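PDB 6HFZ: GDSL-like protein from Roseburia intestinalis L1-82, which removes acetyl groups from complex beta-mannans, as a two-domain carbohydrate esterase of the SGNH (GDSL) hydrolase family. Local coordinates for residues Ile5-Gly10 with Val202-Thr207; Asn150-His155 with Ser168-Ile173. One frame throughout, in Å; residues are numbered along the deposited sequence.

Contact 1 (Ile5-Gly10 with Val202-Thr207); sequences IKYENG and VASVIT
Y7 opens a short 3-10 turn, residues 7-10, that lies against helix 196-215, with Y7 CA 6.3 Å from V205 CA. Most of the direct contact falls to the tyrosine side chain. With CG anti to its carbonyl carbon (chi1 -84°), the ring reaches the helix by one edge: CE1 rests 3.8 Å from V205 CA and 4.0 Å from V205 CG2, and S204 OG lies in the ring plane. The two hydroxyls pair at 2.8 Å, Y7 OH to S204 OG, while S204 OG also bonds the carbonyl of L201 one turn back. One ring face is filled from within its own segment, where I5 CG2 sits over the ring centre. Beside the backbone of Y7, a water donates to both Y7 O and V205 O, tying the turn to the helix. At the end of the turn the fit is close: G10 CA is 4.2 Å from V205 CG1, and a beta carbon there would run into that methyl. A leucine in place of Y7 would probably leave S204 OG without its phenol mate and I5 CG2 without the ring beneath it. E8 adds a salt bridge to K212 farther along the helix. Beyond G10 the chain enters edge strand 11-13, which pairs with strand 166-168; on the same helix I206 packs on L138 and V140 of strand 136-141, and T207 on W62 of helix 55-66.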
ATOM      1  N   ILE A   5      13.578   2.847  24.683  1.00 21.90           N
ATOM      2  CA  ILE A   5      12.513   3.525  23.963  1.00 24.13           C
ATOM      3  C   ILE A   5      11.521   4.219  24.924  1.00 22.20           C
ATOM      4  O   ILE A   5      11.082   3.639  25.915  1.00 26.45           O
ATOM      5  CB  ILE A   5      11.858   2.538  23.000  1.00 27.13           C
ATOM      6  CG1 ILE A   5      12.895   2.153  21.934  1.00 32.67           C
ATOM      7  CG2 ILE A   5      10.595   3.157  22.400  1.00 25.87           C
ATOM      8  CD1 ILE A   5      12.555   0.972  21.140  1.00 37.00           C
ATOM      9  N   LYS A   6      11.108   5.435  24.553  1.00 22.46           N
ATOM     10  CA  LYS A   6      10.058   6.180  25.221  1.00 23.79           C
ATOM     11  C   LYS A   6       8.727   5.823  24.575  1.00 23.44           C
ATOM     12  O   LYS A   6       8.345   6.457  23.631  1.00 22.67           O
ATOM     13  CB  LYS A   6      10.348   7.678  25.131  1.00 28.94           C
ATOM     14  CG  LYS A   6      11.741   8.022  25.644  1.00 35.61           C
ATOM     15  CD  LYS A   6      12.010   9.489  25.860  1.00 43.02           C
ATOM     16  CE  LYS A   6      13.470   9.845  25.632  1.00 48.63           C
ATOM     17  NZ  LYS A   6      14.414   8.910  26.292  1.00 52.59           N
ATOM     18  N   TYR A   7       8.044   4.792  25.101  1.00 23.69           N
ATOM     19  CA  TYR A   7       6.902   4.165  24.409  1.00 23.18           C
ATOM     20  C   TYR A   7       5.723   5.137  24.275  1.00 24.68           C
ATOM     21  O   TYR A   7       5.032   5.163  23.247  1.00 22.97           O
ATOM     22  CB  TYR A   7       6.516   2.864  25.107  1.00 24.55           C
ATOM     23  CG  TYR A   7       7.360   1.718  24.633  1.00 25.68           C
ATOM     24  CD1 TYR A   7       7.063   1.080  23.446  1.00 26.55           C
ATOM     25  CD2 TYR A   7       8.549   1.375  25.256  1.00 31.46           C
ATOM     26  CE1 TYR A   7       7.834   0.044  22.962  1.00 26.45           C
ATOM     27  CE2 TYR A   7       9.350   0.346  24.766  1.00 30.38           C
ATOM     28  CZ  TYR A   7       9.003  -0.308  23.601  1.00 28.57           C
ATOM     29  OH  TYR A   7       9.763  -1.329  23.105  1.00 28.48           O
ATOM     30  N   GLU A   8       5.508   5.991  25.278  1.00 25.28           N
ATOM     31  CA  GLU A   8       4.400   6.998  25.166  1.00 26.67           C
ATOM     32  C   GLU A   8       4.569   7.899  23.914  1.00 24.80           C
ATOM     33  O   GLU A   8       3.591   8.364  23.304  1.00 24.75           O
ATOM     34  CB  GLU A   8       4.341   7.840  26.448  1.00 29.52           C
ATOM     35  CG  GLU A   8       3.664   7.107  27.582  1.00 36.66           C
ATOM     36  CD  GLU A   8       2.162   6.965  27.379  1.00 41.38           C
ATOM     37  OE1 GLU A   8       1.533   7.951  26.956  1.00 43.43           O
ATOM     38  OE2 GLU A   8       1.639   5.862  27.615  1.00 48.47           O
ATOM     39  N   ASN A   9       5.814   8.182  23.531  1.00 22.46           N
ATOM     40  CA  ASN A   9       6.101   9.056  22.383  1.00 23.31           C
ATOM     41  C   ASN A   9       5.727   8.367  21.060  1.00 22.60           C
ATOM     42  O   ASN A   9       5.737   9.024  20.014  1.00 23.05           O
ATOM     43  CB  ASN A   9       7.544   9.537  22.334  1.00 24.60           C
ATOM     44  CG  ASN A   9       7.868  10.506  23.451  1.00 28.48           C
ATOM     45  OD1 ASN A   9       6.959  11.073  24.066  1.00 27.54           O
ATOM     46  ND2 ASN A   9       9.146  10.718  23.713  1.00 29.64           N
ATOM     47  N   GLY A  10       5.379   7.081  21.135  1.00 22.30           N
ATOM     48  CA  GLY A  10       4.921   6.312  19.954  1.00 22.40           C
ATOM     49  C   GLY A  10       3.480   6.640  19.575  1.00 23.02           C
ATOM     50  O   GLY A  10       3.050   6.325  18.476  1.00 21.82           O
ATOM     51  N   VAL A 202       9.289  -2.794  16.316  1.00 19.77           N
ATOM     52  CA  VAL A 202       8.146  -2.142  15.685  1.00 18.86           C
ATOM     53  C   VAL A 202       6.856  -2.666  16.330  1.00 20.08           C
ATOM     54  O   VAL A 202       5.930  -1.894  16.677  1.00 19.68           O
ATOM     55  CB  VAL A 202       8.139  -2.274  14.147  1.00 20.16           C
ATOM     56  CG1 VAL A 202       6.797  -1.942  13.510  1.00 20.87           C
ATOM     57  CG2 VAL A 202       9.256  -1.430  13.539  1.00 19.53           C
ATOM     58  N   ALA A 203       6.782  -3.995  16.467  1.00 19.96           N
ATOM     59  CA  ALA A 203       5.639  -4.629  17.062  1.00 21.85           C
ATOM     60  C   ALA A 203       5.501  -4.148  18.503  1.00 21.24           C
ATOM     61  O   ALA A 203       4.422  -4.021  18.969  1.00 21.24           O
ATOM     62  CB  ALA A 203       5.772  -6.127  16.975  1.00 25.60           C
ATOM     63  N   SER A 204       6.620  -4.015  19.225  1.00 23.48           N
ATOM     64  CA  SER A 204       6.544  -3.630  20.649  1.00 23.44           C
ATOM     65  C   SER A 204       5.891  -2.247  20.787  1.00 22.96           C
ATOM     66  O   SER A 204       5.171  -1.996  21.740  1.00 21.65           O
ATOM     67  CB  SER A 204       7.909  -3.668  21.322  1.00 28.12           C
ATOM     68  OG  SER A 204       8.717  -2.581  20.886  1.00 34.42           O
ATOM     69  N   VAL A 205       6.137  -1.350  19.815  1.00 20.91           N
ATOM     70  CA  VAL A 205       5.563  -0.016  19.887  1.00 21.70           C
ATOM     71  C   VAL A 205       4.040  -0.141  19.702  1.00 20.85           C
ATOM     72  O   VAL A 205       3.276   0.519  20.384  1.00 21.54           O
ATOM     73  CB  VAL A 205       6.219   0.957  18.884  1.00 20.19           C
ATOM     74  CG1 VAL A 205       5.451   2.254  18.819  1.00 22.22           C
ATOM     75  CG2 VAL A 205       7.711   1.201  19.165  1.00 21.07           C
ATOM     76  N   ILE A 206       3.620  -1.003  18.770  1.00 18.38           N
ATOM     77  CA  ILE A 206       2.229  -1.152  18.459  1.00 20.84           C
ATOM     78  C   ILE A 206       1.522  -1.814  19.650  1.00 21.06           C
ATOM     79  O   ILE A 206       0.444  -1.370  20.054  1.00 23.45           O
ATOM     80  CB  ILE A 206       2.041  -1.966  17.174  1.00 20.51           C
ATOM     81  CG1 ILE A 206       2.603  -1.218  15.960  1.00 19.69           C
ATOM     82  CG2 ILE A 206       0.571  -2.303  17.004  1.00 23.89           C
ATOM     83  CD1 ILE A 206       2.862  -2.101  14.734  1.00 19.17           C
ATOM     84  N   THR A 207       2.120  -2.868  20.196  1.00 21.87           N
ATOM     85  CA  THR A 207       1.451  -3.646  21.283  1.00 22.28           C
ATOM     86  C   THR A 207       1.386  -2.804  22.583  1.00 25.55           C
ATOM     87  O   THR A 207       0.454  -2.966  23.364  1.00 23.09           O
ATOM     88  CB  THR A 207       2.042  -5.050  21.431  1.00 22.73           C
ATOM     89  OG1 THR A 207       3.404  -4.960  21.824  1.00 23.10           O
ATOM     90  CG2 THR A 207       1.973  -5.890  20.174  1.00 25.16           C
TER
HETATM   91  O   HOH W   1       3.243   3.473  21.532  1.00 27.76           O

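Contact 2 (Asn150-His155 with Ser168-Ile173)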
ATOM      1  N   ASN A 150       9.843  10.368   6.912  1.00 18.52           N
ATOM      2  CA  ASN A 150       8.688   9.567   6.500  1.00 19.99           C
ATOM      3  C   ASN A 150       7.596  10.511   5.979  1.00 18.71           C
ATOM      4  O   ASN A 150       7.819  11.706   5.904  1.00 19.24           O
ATOM      5  CB  ASN A 150       8.197   8.648   7.625  1.00 18.05           C
ATOM      6  CG  ASN A 150       7.542   9.394   8.773  1.00 19.90           C
ATOM      7  OD1 ASN A 150       7.232  10.582   8.650  1.00 16.97           O
ATOM      8  ND2 ASN A 150       7.354   8.720   9.907  1.00 19.08           N
ATOM      9  N   ALA A 151       6.434   9.959   5.593  1.00 17.34           N
ATOM     10  CA  ALA A 151       5.346  10.727   5.060  1.00 18.35           C
ATOM     11  C   ALA A 151       4.261  10.947   6.126  1.00 17.91           C
ATOM     12  O   ALA A 151       3.136  11.250   5.828  1.00 18.41           O
ATOM     13  CB  ALA A 151       4.815  10.059   3.806  1.00 17.33           C
ATOM     14  N   GLN A 152       4.642  10.867   7.408  1.00 18.52           N
ATOM     15  CA  GLN A 152       3.692  11.003   8.510  1.00 19.45           C
ATOM     16  C   GLN A 152       3.122  12.438   8.578  1.00 19.76           C
ATOM     17  O   GLN A 152       2.030  12.607   9.130  1.00 20.85           O
ATOM     18  CB  GLN A 152       4.377  10.614   9.820  1.00 18.57           C
ATOM     19  CG  GLN A 152       3.516  10.688  11.070  1.00 20.73           C
ATOM     20  CD  GLN A 152       4.311  10.257  12.281  1.00 21.23           C
ATOM     21  OE1 GLN A 152       5.303   9.515  12.176  1.00 18.53           O
ATOM     22  NE2 GLN A 152       3.877  10.700  13.453  1.00 19.54           N
ATOM     23  N   LEU A 153       3.792  13.449   8.007  1.00 19.21           N
ATOM     24  CA  LEU A 153       3.208  14.783   8.009  1.00 20.60           C
ATOM     25  C   LEU A 153       1.869  14.723   7.255  1.00 21.66           C
ATOM     26  O   LEU A 153       0.872  15.294   7.681  1.00 22.01           O
ATOM     27  CB  LEU A 153       4.123  15.789   7.327  1.00 21.74           C
ATOM     28  CG  LEU A 153       3.571  17.210   7.295  1.00 22.36           C
ATOM     29  CD1 LEU A 153       3.567  17.827   8.682  1.00 24.63           C
ATOM     30  CD2 LEU A 153       4.334  18.085   6.328  1.00 25.16           C
HETATM   31  N   MSE A 154       1.886  14.061   6.099  1.00 20.44           N
HETATM   32  CA  MSE A 154       0.683  13.925   5.279  1.00 21.52           C
HETATM   33  C   MSE A 154      -0.301  12.955   5.909  1.00 21.34           C
HETATM   34  O   MSE A 154      -1.500  13.233   6.028  1.00 21.88           O
HETATM   35  CB  MSE A 154       0.963  13.503   3.817  1.00 22.44           C
HETATM   36  CG  MSE A 154       1.894  14.387   3.039  1.00 27.19           C
HETATM   37 SE   MSE A 154       1.122  16.187   2.776  1.00 33.68          SE
HETATM   38  CE  MSE A 154       2.268  16.975   4.165  1.00 37.85           C
ATOM     39  N   HIS A 155       0.198  11.782   6.301  1.00 18.64           N
ATOM     40  CA  HIS A 155      -0.668  10.738   6.813  1.00 19.43           C
ATOM     41  C   HIS A 155      -1.338  11.137   8.137  1.00 20.95           C
ATOM     42  O   HIS A 155      -2.496  10.745   8.429  1.00 18.73           O
ATOM     43  CB  HIS A 155       0.096   9.434   6.884  1.00 18.11           C
ATOM     44  CG  HIS A 155       0.507   8.942   5.536  1.00 18.78           C
ATOM     45  ND1 HIS A 155       1.427   7.912   5.384  1.00 18.38           N
ATOM     46  CD2 HIS A 155       0.098   9.286   4.297  1.00 17.77           C
ATOM     47  CE1 HIS A 155       1.579   7.693   4.078  1.00 20.97           C
ATOM     48  NE2 HIS A 155       0.747   8.483   3.392  1.00 19.37           N
ATOM     49  N   SER A 168       3.854   5.628  15.773  1.00 17.32           N
ATOM     50  CA  SER A 168       5.005   6.068  14.973  1.00 18.66           C
ATOM     51  C   SER A 168       6.326   5.517  15.481  1.00 18.38           C
ATOM     52  O   SER A 168       6.601   5.581  16.672  1.00 19.75           O
ATOM     53  CB  SER A 168       5.055   7.570  14.912  1.00 21.06           C
ATOM     54  OG  SER A 168       6.221   8.018  14.245  1.00 19.62           O
HETATM   55  N   MSE A 169       7.189   5.088  14.536  1.00 17.25           N
HETATM   56  CA  MSE A 169       8.581   4.736  14.811  1.00 17.65           C
HETATM   57  C   MSE A 169       9.507   5.949  14.726  1.00 17.78           C
HETATM   58  O   MSE A 169      10.634   5.925  15.229  1.00 18.37           O
HETATM   59  CB  MSE A 169       9.073   3.637  13.861  1.00 16.79           C
HETATM   60  CG  MSE A 169       8.038   2.510  13.691  1.00 19.17           C
HETATM   61 SE   MSE A 169       7.523   1.741  15.437  1.00 21.95          SE
HETATM   62  CE  MSE A 169       5.607   1.721  15.096  1.00 22.57           C
ATOM     63  N   GLN A 170       9.022   7.029  14.103  1.00 17.50           N
ATOM     64  CA  GLN A 170       9.830   8.236  13.919  1.00 17.55           C
ATOM     65  C   GLN A 170      10.132   8.903  15.269  1.00 20.05           C
ATOM     66  O   GLN A 170      11.176   9.554  15.407  1.00 19.50           O
ATOM     67  CB  GLN A 170       9.104   9.190  12.972  1.00 18.19           C
ATOM     68  CG  GLN A 170       9.864  10.418  12.495  1.00 17.27           C
ATOM     69  CD  GLN A 170       9.124  11.259  11.478  1.00 19.15           C
ATOM     70  OE1 GLN A 170       8.033  11.748  11.759  1.00 19.08           O
ATOM     71  NE2 GLN A 170       9.731  11.524  10.316  1.00 18.58           N
ATOM     72  N   SER A 171       9.195   8.794  16.197  1.00 19.82           N
ATOM     73  CA  SER A 171       9.258   9.388  17.555  1.00 20.51           C
ATOM     74  C   SER A 171       9.594   8.376  18.661  1.00 21.71           C
ATOM     75  O   SER A 171       9.553   8.752  19.874  1.00 22.52           O
ATOM     76  CB  SER A 171       7.967  10.096  17.829  1.00 21.91           C
ATOM     77  OG  SER A 171       6.878   9.231  17.603  1.00 20.67           O
ATOM     78  N   THR A 172       9.967   7.129  18.303  1.00 19.13           N
ATOM     79  CA  THR A 172      10.313   6.105  19.286  1.00 19.61           C
ATOM     80  C   THR A 172      11.652   5.416  18.971  1.00 18.92           C
ATOM     81  O   THR A 172      12.584   5.523  19.784  1.00 19.71           O
ATOM     82  CB  THR A 172       9.230   5.042  19.376  1.00 18.89           C
ATOM     83  OG1 THR A 172       8.922   4.622  18.038  1.00 19.82           O
ATOM     84  CG2 THR A 172       8.006   5.536  20.098  1.00 20.86           C
ATOM     85  N   ILE A 173      11.758   4.714  17.838  1.00 17.92           N
ATOM     86  CA  ILE A 173      12.982   3.990  17.469  1.00 17.73           C
ATOM     87  C   ILE A 173      14.067   4.946  16.938  1.00 17.81           C
ATOM     88  O   ILE A 173      15.230   4.875  17.317  1.00 21.19           O
ATOM     89  CB  ILE A 173      12.670   2.881  16.452  1.00 18.79           C
ATOM     90  CG1 ILE A 173      11.586   1.933  16.983  1.00 21.85           C
ATOM     91  CG2 ILE A 173      13.933   2.132  16.096  1.00 21.57           C
ATOM     92  CD1 ILE A 173      11.305   0.772  16.041  1.00 22.57           C
TER
HETATM   93  O   HOH W   2       5.175  10.821  15.980  1.00 22.43           O
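Q152 OE1 is gripped by two donors: S168 OG, which gives it a bond of 2.7 Å, and N150 ND2, at 3.2 Å and on a lone pair in the carbonyl plane. The site joins the start of the helix to the end of the second strand in a beta-alpha-beta crossover of the SGNH hydrolase fold, where helix 152-161 links strand 136-141 to its parallel neighbour 166-168. Q152 reaches across fully extended, CG anti to the backbone N (chi1 -179°). An Asx turn leads into the helix, with N150 OD1 taking the N-H of Q152 from above its carbonyl plane; this and the ND2 bond hold the N150 amide by both ends. S168 answers with an ST turn, OG accepting from Q170 N at 3.0 Å as it donates to Q152, so the hydroxyl couples the two turns. The amides of N150 and Q170 meet with planes 42° apart and do not bond each other. Q170 NE2 bonds the carbonyl of G148, and N150 ND2, besides Q152 OE1, that of N142. H141, at the end of strand 136-141, touches N150, Q152 and S168. The other half of the Q152 amide uses a water: NE2 donates to it at 2.8 Å, and it donates in turn to S171 OG.

In the fold
Contacts 1 and 2 illustrate how one short segment can serve two faces. Residues 168-173 of contact 2 also meet residues 5-10 of contact 1: G10 O bonds S168 N where strand 11-13 meets 166-168, N9 O probably bonds S171 OG, and G10 CA packs on the T172 methyl. V205, central to contact 1, also touches M169 and T172 of contact 2. Neither is fully core, since each mixes buried with partly exposed residues. Their chemistry differs with place: contact 1 sets an N-terminal turn on a helix some 190 residues later in the chain through a ring edge, a hydroxyl pair and apolar carbon, whereas contact 2, between segments only 13 residues apart in the chain, is a network of amides and hydroxyls. Each also uses a bridging water.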